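Local coordinates for Rho GTPase-activating protein 5 (Homo sapiens, PDB 5U4V) that probably stimulates GTP hydrolysis by Rho-family GTPases and carries a pseudoGTPase domain with a GTPase-like fold, the part described here, at residues A[155-158]-A[159-163]; A[162-165]-A[166-170]. One frame throughout, in Å; residues are numbered along the deposited sequence.

Both contacts are local ones within the same C-terminal helix, 156-173, the last element of a GTPase-like domain whose strands run in the order 2-3-1-4-5-6 familiar from Ras. Contact 1 covers the capped start of the helix, beside the edge strand 142-145 and helix 19-28; contact 2 takes over at Ala162 and Leu163, about 10 Å further on between centres, and packs on the middle of the sheet. Each has a buried and a more open side, but buried residues are more numerous in contact 2. Their polar chemistry differs: contact 1 sets two glutamine amides next to each other, whereas contact 2 has a doubly gripped carbonyl and an arginine whose charge is met by Asp39, outside the helix.

Contact 1: residues A[155-158]-A[159-163]; sequences NETQ and IKQAL
Gln158 and Gln161 lie alongside each other and point the same way, which brings their amides together one helical turn apart. Gln158 OE1 is 3.1 Å from Gln161 NE2, yet the angle is too poor for a hydrogen bond between these two atoms, and the two amide planes stand 76° apart, so the groups meet across each other rather than stacked. A bend at chi2 (-42°) swings the Gln158 amide round to the side of the Gln161 amide, while Gln161 extends beyond CG. Gln158 NE2 has a weak hydrogen bond to Asp144 O of the edge strand. Replacing Gln161 by an alanine would probably uncover the Gln158 amide on the side of the following turn and leave it freer to turn, with less to keep it in line for its weak bond to Asp144 O.

Ile159 faces inward. Its N donates to Asn155 O over 2.8 Å, and CG1 lies beside the same oxygen, while the branched side chain reaches Val145, Leu23 and Ile27. Asn155 is the N-cap: its OD1 accepts a weak bond from Thr157 N at 3.0 Å. The regular backbone bonds follow, including Ala162 N to Gln158 O at 3.0 Å.

Glu156 OE2 and Lys160 NZ remain 5.1 Å apart, so no salt bridge is formed. The cohesion of this start of the helix therefore rests on main-chain bonding and the cap, with the glutamine pair bringing two polar amides together beside strand 142-145.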
# COMPACT_ATOMS: atom_id res chain seq x y z
N ASN A 155 6.99 -7.81 8.35
CA ASN A 155 8.37 -7.43 8.54
C ASN A 155 8.53 -5.90 8.60
O ASN A 155 8.19 -5.20 7.65
CB ASN A 155 9.22 -8.01 7.42
CG ASN A 155 10.68 -7.67 7.56
OD1 ASN A 155 11.10 -6.99 8.50
ND2 ASN A 155 11.47 -8.13 6.61
N GLU A 156 9.09 -5.42 9.71
CA GLU A 156 9.34 -3.98 9.91
C GLU A 156 10.17 -3.32 8.79
O GLU A 156 9.81 -2.26 8.27
CB GLU A 156 9.99 -3.64 11.27
CG GLU A 156 9.69 -4.55 12.46
CD GLU A 156 10.16 -3.97 13.79
OE1 GLU A 156 11.27 -4.31 14.27
OE2 GLU A 156 9.42 -3.15 14.37
N THR A 157 11.28 -3.97 8.42
CA THR A 157 12.14 -3.45 7.35
C THR A 157 11.34 -3.32 6.07
O THR A 157 11.45 -2.34 5.37
CB THR A 157 13.40 -4.33 7.12
OG1 THR A 157 14.24 -4.26 8.28
CG2 THR A 157 14.19 -3.90 5.89
N GLN A 158 10.52 -4.31 5.79
CA GLN A 158 9.66 -4.27 4.60
C GLN A 158 8.53 -3.25 4.65
O GLN A 158 8.22 -2.63 3.64
CB GLN A 158 9.16 -5.64 4.29
CG GLN A 158 10.28 -6.63 4.08
CD GLN A 158 11.42 -6.05 3.25
OE1 GLN A 158 12.24 -5.28 3.75
NE2 GLN A 158 11.47 -6.41 1.98
N ILE A 159 7.95 -3.05 5.83
CA ILE A 159 7.00 -1.95 6.00
C ILE A 159 7.66 -0.61 5.63
O ILE A 159 7.11 0.20 4.90
CB ILE A 159 6.40 -1.93 7.44
CG1 ILE A 159 5.63 -3.24 7.72
CG2 ILE A 159 5.40 -0.82 7.64
CD1 ILE A 159 4.62 -3.58 6.67
N LYS A 160 8.88 -0.45 6.07
CA LYS A 160 9.62 0.78 5.87
C LYS A 160 9.88 1.04 4.41
O LYS A 160 9.73 2.18 3.98
CB LYS A 160 10.91 0.77 6.69
CG LYS A 160 10.67 1.04 8.15
CD LYS A 160 11.88 0.61 9.01
CE LYS A 160 11.59 0.78 10.50
NZ LYS A 160 12.33 -0.21 11.34
N GLN A 161 10.27 -0.01 3.66
CA GLN A 161 10.51 0.11 2.25
C GLN A 161 9.24 0.54 1.55
O GLN A 161 9.26 1.45 0.72
CB GLN A 161 11.00 -1.22 1.66
CG GLN A 161 12.43 -1.60 1.97
CD GLN A 161 12.78 -3.00 1.44
OE1 GLN A 161 12.01 -3.61 0.65
NE2 GLN A 161 13.95 -3.53 1.84
N ALA A 162 8.16 -0.15 1.88
CA ALA A 162 6.82 0.15 1.35
C ALA A 162 6.44 1.58 1.64
O ALA A 162 5.88 2.28 0.78
CB ALA A 162 5.79 -0.78 1.98
N LEU A 163 6.76 2.01 2.87
CA LEU A 163 6.46 3.36 3.32
C LEU A 163 7.28 4.38 2.58
O LEU A 163 6.73 5.40 2.13
CB LEU A 163 6.68 3.48 4.81
CG LEU A 163 5.51 2.97 5.65
CD1 LEU A 163 5.98 2.92 7.12
CD2 LEU A 163 4.26 3.86 5.48

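Contact 2: residues A[162-165]-A[166-170]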
# COMPACT_ATOMS: atom_id res chain seq x y z
N ALA A 162 8.16 -0.15 1.88
CA ALA A 162 6.82 0.15 1.35
C ALA A 162 6.44 1.58 1.64
O ALA A 162 5.88 2.28 0.78
CB ALA A 162 5.79 -0.78 1.98
N LEU A 163 6.76 2.01 2.87
CA LEU A 163 6.46 3.36 3.32
C LEU A 163 7.28 4.38 2.58
O LEU A 163 6.73 5.40 2.13
CB LEU A 163 6.68 3.48 4.81
CG LEU A 163 5.51 2.97 5.65
CD1 LEU A 163 5.98 2.92 7.12
CD2 LEU A 163 4.26 3.86 5.48
N ARG A 164 8.57 4.11 2.39
CA ARG A 164 9.37 5.03 1.64
C ARG A 164 9.02 5.02 0.16
O ARG A 164 9.17 6.03 -0.52
CB ARG A 164 10.84 4.87 1.93
CG ARG A 164 11.46 3.59 1.47
CD ARG A 164 12.97 3.68 1.65
NE ARG A 164 13.35 3.73 3.04
CZ ARG A 164 13.64 2.67 3.79
NH1 ARG A 164 13.59 1.45 3.29
NH2 ARG A 164 14.02 2.85 5.05
N GLY A 165 8.50 3.89 -0.31
CA GLY A 165 7.91 3.83 -1.63
C GLY A 165 6.87 4.95 -1.82
O GLY A 165 7.08 5.85 -2.66
N VAL A 166 5.79 4.90 -1.05
CA VAL A 166 4.68 5.84 -1.19
C VAL A 166 5.15 7.27 -0.97
O VAL A 166 4.81 8.14 -1.75
CB VAL A 166 3.51 5.55 -0.23
CG1 VAL A 166 2.45 6.64 -0.29
CG2 VAL A 166 2.85 4.27 -0.59
N LEU A 167 5.93 7.48 0.09
CA LEU A 167 6.43 8.80 0.43
C LEU A 167 7.37 9.44 -0.59
O LEU A 167 7.37 10.64 -0.74
CB LEU A 167 7.11 8.77 1.79
CG LEU A 167 6.18 8.65 3.01
CD1 LEU A 167 6.94 8.09 4.18
CD2 LEU A 167 5.53 9.98 3.39
N GLU A 168 8.18 8.64 -1.28
CA GLU A 168 9.06 9.18 -2.29
C GLU A 168 8.28 9.50 -3.56
O GLU A 168 8.67 10.39 -4.32
CB GLU A 168 10.22 8.23 -2.59
CG GLU A 168 11.23 8.11 -1.46
CD GLU A 168 12.33 7.05 -1.69
OE1 GLU A 168 12.31 6.30 -2.73
OE2 GLU A 168 13.23 6.95 -0.80
N SER A 169 7.19 8.76 -3.78
CA SER A 169 6.30 9.01 -4.89
C SER A 169 5.50 10.29 -4.66
O SER A 169 5.41 11.14 -5.54
CB SER A 169 5.33 7.85 -5.10
OG SER A 169 5.98 6.69 -5.43
N VAL A 170 4.92 10.40 -3.46
CA VAL A 170 4.24 11.62 -2.97
C VAL A 170 5.16 12.83 -3.12
O VAL A 170 4.76 13.87 -3.65
CB VAL A 170 3.77 11.48 -1.50
CG1 VAL A 170 3.20 12.82 -0.99
CG2 VAL A 170 2.73 10.37 -1.34
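Ala162 O accepts from Val166 N at 3.2 Å, and the Val166 branch CG2 lies beside the same oxygen. One residue on, Leu163 O takes Leu167 N at 3.0 Å. Leu167 CG, anti to its own carbonyl carbon (chi1 -73°), turns back along the helix and passes 3.4 Å from Leu163 O.

Arg164 O bonds to Glu168 N, and the two side chains run side by side. Their charged ends do not meet: Arg164 NE is 5.0 Å from Glu168 OE2, with the guanidinium and carboxylate planes 44° apart. Arg164 NH2 instead makes a salt bridge to Asp39, between strands 36-38 and 41-50.

Gly165 O is gripped twice by Ser169, by N at 3.1 Å and by OG at 3.1 Å, the hydroxyl coming from 40° out of the carbonyl plane; Glu168 N adds a weak bond.

On the buried side, Leu163 and Val166 pack on Leu11 of strand 8-14 and Phe72 of strand 69-75, Leu167 meets Val9, and Ala162 and Val166 also reach strand 109-114, packing the helix against three adjacent parallel strands, 8-14, 69-75 and 109-114.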